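Side-chain contacts in IL-4-inducing protein (Schistosoma mansoni, PDB 4EL6), which triggers antigen-independent release of interleukin-4 from basophils by binding IgE, which its crystallin fold mediates: residues Asp13-Tyr16 against Glu17-Ser20; Ile76-Phe79 against Thr80-Gly83. One frame throughout, in Å; residues are numbered along the deposited sequence.

Interactions 1 and 2 follow one another along the chain, their centres 12 Å apart, and both lie in loops that leave strands of the four-stranded antiparallel sheet of the crystallin fold. Residues 13-20 join strand 9-12 to edge strand 21-24. Residues 76-83 start at the opposite edge strand, 75-76, and leave it towards strand 89-95 of the three-stranded sheet. Far apart in sequence, the two loops meet at one end of the sheet: Y16 N and D77 O, 2.9 Å apart, probably form a hydrogen bond, and T15 packs on D77 and D78. E17 OE1 lies 2.5 Å from D77 OD1, a closeness consistent with a shared proton. The two connections thus touch directly beyond the strands.

Interaction 1 of 2, residues Asp13-Tyr16 against Glu17-Ser20; sequences DETY and ERGS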
loop_
_atom_site.group_PDB
_atom_site.type_symbol
_atom_site.label_atom_id
_atom_site.label_comp_id
_atom_site.label_asym_id
_atom_site.label_seq_id
_atom_site.Cartn_x
_atom_site.Cartn_y
_atom_site.Cartn_z
ATOM N N ASP A 13 5.809 6.914 9.474
ATOM C CA ASP A 13 5.037 7.687 10.444
ATOM C C ASP A 13 4.775 9.116 9.941
ATOM O O ASP A 13 3.706 9.679 10.149
ATOM C CB ASP A 13 5.777 7.743 11.788
ATOM C CG ASP A 13 5.484 6.559 12.710
ATOM O OD1 ASP A 13 4.889 5.533 12.308
ATOM O OD2 ASP A 13 5.912 6.665 13.881
ATOM N N GLU A 14 5.763 9.717 9.308
ATOM C CA GLU A 14 5.697 11.115 8.944
ATOM C C GLU A 14 5.590 11.274 7.439
ATOM O O GLU A 14 5.841 10.338 6.670
ATOM C CB GLU A 14 6.937 11.843 9.436
ATOM C CG GLU A 14 6.951 12.063 10.954
ATOM C CD GLU A 14 8.335 12.456 11.384
ATOM O OE1 GLU A 14 8.774 13.525 10.913
ATOM O OE2 GLU A 14 8.989 11.668 12.124
ATOM N N THR A 15 5.207 12.448 7.006
ATOM C CA THR A 15 5.169 12.715 5.589
ATOM C C THR A 15 6.577 12.769 5.022
ATOM O O THR A 15 7.546 12.868 5.743
ATOM C CB THR A 15 4.451 14.064 5.258
ATOM O OG1 THR A 15 5.164 15.058 5.923
ATOM C CG2 THR A 15 2.983 14.133 5.667
ATOM N N TYR A 16 6.660 12.654 3.705
ATOM C CA TYR A 16 7.902 12.615 2.939
ATOM C C TYR A 16 8.932 11.600 3.455
ATOM O O TYR A 16 10.133 11.869 3.583
ATOM C CB TYR A 16 8.482 14.008 2.842
ATOM C CG TYR A 16 7.582 14.963 2.085
ATOM C CD1 TYR A 16 7.671 15.050 0.709
ATOM C CD2 TYR A 16 6.722 15.766 2.757
ATOM C CE1 TYR A 16 6.856 15.910 -0.005
ATOM C CE2 TYR A 16 5.899 16.609 2.075
ATOM C CZ TYR A 16 5.998 16.691 0.705
ATOM O OH TYR A 16 5.154 17.604 0.060
ATOM N N GLU A 17 8.424 10.423 3.819
ATOM C CA GLU A 17 9.285 9.264 4.106
ATOM C C GLU A 17 10.243 9.502 5.287
ATOM O O GLU A 17 11.378 9.023 5.267
ATOM C CB GLU A 17 9.984 8.799 2.820
ATOM C CG GLU A 17 9.029 8.465 1.675
ATOM C CD GLU A 17 8.498 9.648 0.865
ATOM O OE1 GLU A 17 7.305 9.610 0.440
ATOM O OE2 GLU A 17 9.240 10.645 0.647
ATOM N N ARG A 18 9.750 10.206 6.296
ATOM C CA ARG A 18 10.526 10.477 7.515
ATOM C C ARG A 18 9.945 9.674 8.673
ATOM O O ARG A 18 8.781 9.282 8.679
ATOM C CB ARG A 18 10.444 11.967 7.846
ATOM C CG ARG A 18 11.222 12.767 6.823
ATOM C CD ARG A 18 10.974 14.221 6.846
ATOM N NE ARG A 18 9.613 14.635 6.659
ATOM C CZ ARG A 18 9.147 15.870 6.690
ATOM N NH1 ARG A 18 9.963 16.890 6.933
ATOM N NH2 ARG A 18 7.873 16.081 6.517
ATOM N N GLY A 19 10.817 9.429 9.656
ATOM C CA GLY A 19 10.402 8.884 10.898
ATOM C C GLY A 19 10.392 7.403 10.849
ATOM O O GLY A 19 10.979 6.793 9.948
ATOM N N SER A 20 9.782 6.842 11.872
ATOM C CA SER A 20 9.747 5.396 12.036
ATOM C C SER A 20 8.932 4.781 10.902
ATOM O O SER A 20 8.108 5.446 10.294
ATOM C CB SER A 20 9.166 5.043 13.400
ATOM O OG SER A 20 7.826 5.480 13.480
HETATM O O HOH W 1 8.516 8.858 13.575
#
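R18 reaches back over the turn to T15 and holds it with two nitrogens. Its CB stands 3.8 Å from E14 OE1, and the next atom, CG, rests against the carbonyl oxygen of Y16. A bend at chi3 (-58°) then turns the chain past CD, so that the guanidinium lies edge-on to T15. NE gives a nearly straight bond to T15 O (2.9 Å, 163°), approaching from a position tilted out of the carbonyl plane, while NH2 donates to T15 OG1 at 3.0 Å and more weakly to T15 O. Two bonds to two T15 oxygens, both close to the guanidinium plane, fix the rotation of the group. The turn beneath is the tip of the β-hairpin joining strands 9-12 and 21-24: Y16 and E17 both have positive phi, close to a type I′ turn, closed by a weak bond from R18 N to T15 O. S39 OG supports it from outside, bonding to E14 O and E17 N. Beyond the grip, R18 NH2 sits at the edge of the Y16 ring, 3.9 Å from CD2, with ring and guanidinium planes almost perpendicular. E14 crosses R18 at about a right angle; OE1 is well out of the guanidinium plane, so any attraction is through charge alone. The other carboxylate oxygen, E14 OE2, accepts from a water that in turn accepts from S20 N, while D13 N bonds to S20 O at 2.8 Å.

Interaction 2 of 2, residues Ile76-Phe79 against Thr80-Gly83; sequences IDDF and TKSG
One face of the F79 ring carries the hydroxyl of S82, with OG over the ring centre and 3.5 Å above its plane. The proton is not given to the ring: S82 OG donates to F79 O at 2.8 Å, in the carbonyl plane and on a lone pair. S82 N bonds to the same oxygen from above that plane, so F79 O is gripped twice by one residue. The F79 side chain also touches P37 and I87, in neighbouring loops.

The second flat group is the carboxylate of D78; with CG anti to the backbone N (chi1 -175°), it brings OD1 to T80. T80 OG1 donates to D78 OD1 at 2.7 Å from the syn side, 23° out of plane, and T80 N adds a weak bond to that oxygen. D78 OD2 receives hydrogen bonds from two waters, and the extended K81 chain slants across the carboxylate, CD at 3.4 Å from D78 OD2; the salt bridge to K81 NZ is long (4.0 Å). K81 N bonds to D78 O. D78 precedes the short 3-10 turn F79-T80, and its weak bond from T80 N is that of an Asx turn.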
loop_
_atom_site.group_PDB
_atom_site.type_symbol
_atom_site.label_atom_id
_atom_site.label_comp_id
_atom_site.label_asym_id
_atom_site.label_seq_id
_atom_site.Cartn_x
_atom_site.Cartn_y
_atom_site.Cartn_z
ATOM N N ILE A 76 3.588 7.725 -1.981
ATOM C CA ILE A 76 2.652 8.770 -1.658
ATOM C C ILE A 76 3.234 9.629 -0.539
ATOM O O ILE A 76 3.349 9.199 0.591
ATOM C CB ILE A 76 1.266 8.200 -1.306
ATOM C CG1 ILE A 76 0.753 7.382 -2.483
ATOM C CG2 ILE A 76 0.362 9.373 -0.928
ATOM C CD1 ILE A 76 -0.456 6.596 -2.147
ATOM N N ASP A 77 3.715 10.836 -0.894
ATOM C CA ASP A 77 4.467 11.603 0.064
ATOM C C ASP A 77 3.641 12.155 1.226
ATOM O O ASP A 77 4.183 12.452 2.292
ATOM C CB ASP A 77 5.113 12.795 -0.678
ATOM C CG ASP A 77 6.252 12.397 -1.591
ATOM O OD1 ASP A 77 6.942 11.358 -1.354
ATOM O OD2 ASP A 77 6.493 13.217 -2.522
ATOM N N ASP A 78 2.374 12.394 0.978
ATOM C CA ASP A 78 1.478 12.831 2.086
ATOM C C ASP A 78 0.178 12.041 2.035
ATOM O O ASP A 78 -0.816 12.377 1.356
ATOM C CB ASP A 78 1.191 14.337 2.115
ATOM C CG ASP A 78 0.382 14.727 3.312
ATOM O OD1 ASP A 78 -0.127 13.821 4.054
ATOM O OD2 ASP A 78 0.380 15.947 3.616
ATOM N N PHE A 79 0.231 10.915 2.742
ATOM C CA PHE A 79 -0.859 9.958 2.676
ATOM C C PHE A 79 -2.117 10.508 3.389
ATOM O O PHE A 79 -3.205 10.128 3.079
ATOM C CB PHE A 79 -0.454 8.676 3.336
ATOM C CG PHE A 79 -1.436 7.546 3.094
ATOM C CD1 PHE A 79 -1.414 6.897 1.896
ATOM C CD2 PHE A 79 -2.388 7.174 4.048
ATOM C CE1 PHE A 79 -2.320 5.873 1.622
ATOM C CE2 PHE A 79 -3.269 6.127 3.787
ATOM C CZ PHE A 79 -3.271 5.525 2.572
ATOM N N THR A 80 -1.911 11.459 4.279
ATOM C CA THR A 80 -3.001 12.093 5.001
ATOM C C THR A 80 -3.895 12.847 4.056
ATOM O O THR A 80 -5.037 13.112 4.410
ATOM C CB THR A 80 -2.538 12.972 6.217
ATOM O OG1 THR A 80 -2.151 14.273 5.765
ATOM C CG2 THR A 80 -1.370 12.322 6.984
ATOM N N LYS A 81 -3.376 13.228 2.889
ATOM C CA LYS A 81 -4.084 13.952 1.861
ATOM C C LYS A 81 -4.541 13.143 0.672
ATOM O O LYS A 81 -5.090 13.673 -0.317
ATOM C CB LYS A 81 -3.238 15.138 1.403
ATOM C CG LYS A 81 -3.068 16.181 2.496
ATOM C CD LYS A 81 -2.245 17.339 1.932
ATOM C CE LYS A 81 -2.176 18.489 2.922
ATOM N NZ LYS A 81 -1.098 19.441 2.485
ATOM N N SER A 82 -4.444 11.819 0.810
ATOM C CA SER A 82 -4.859 10.911 -0.220
ATOM C C SER A 82 -6.377 10.679 -0.038
ATOM O O SER A 82 -7.032 11.403 0.734
ATOM C CB SER A 82 -4.010 9.645 -0.163
ATOM O OG SER A 82 -4.374 8.798 0.900
ATOM N N GLY A 83 -6.903 9.671 -0.685
ATOM C CA GLY A 83 -8.336 9.374 -0.676
ATOM C C GLY A 83 -8.907 9.083 0.676
ATOM O O GLY A 83 -10.092 9.368 0.917
HETATM O O HOH W 2 1.940 17.753 2.514
HETATM O O HOH W 3 -0.023 16.791 6.095
#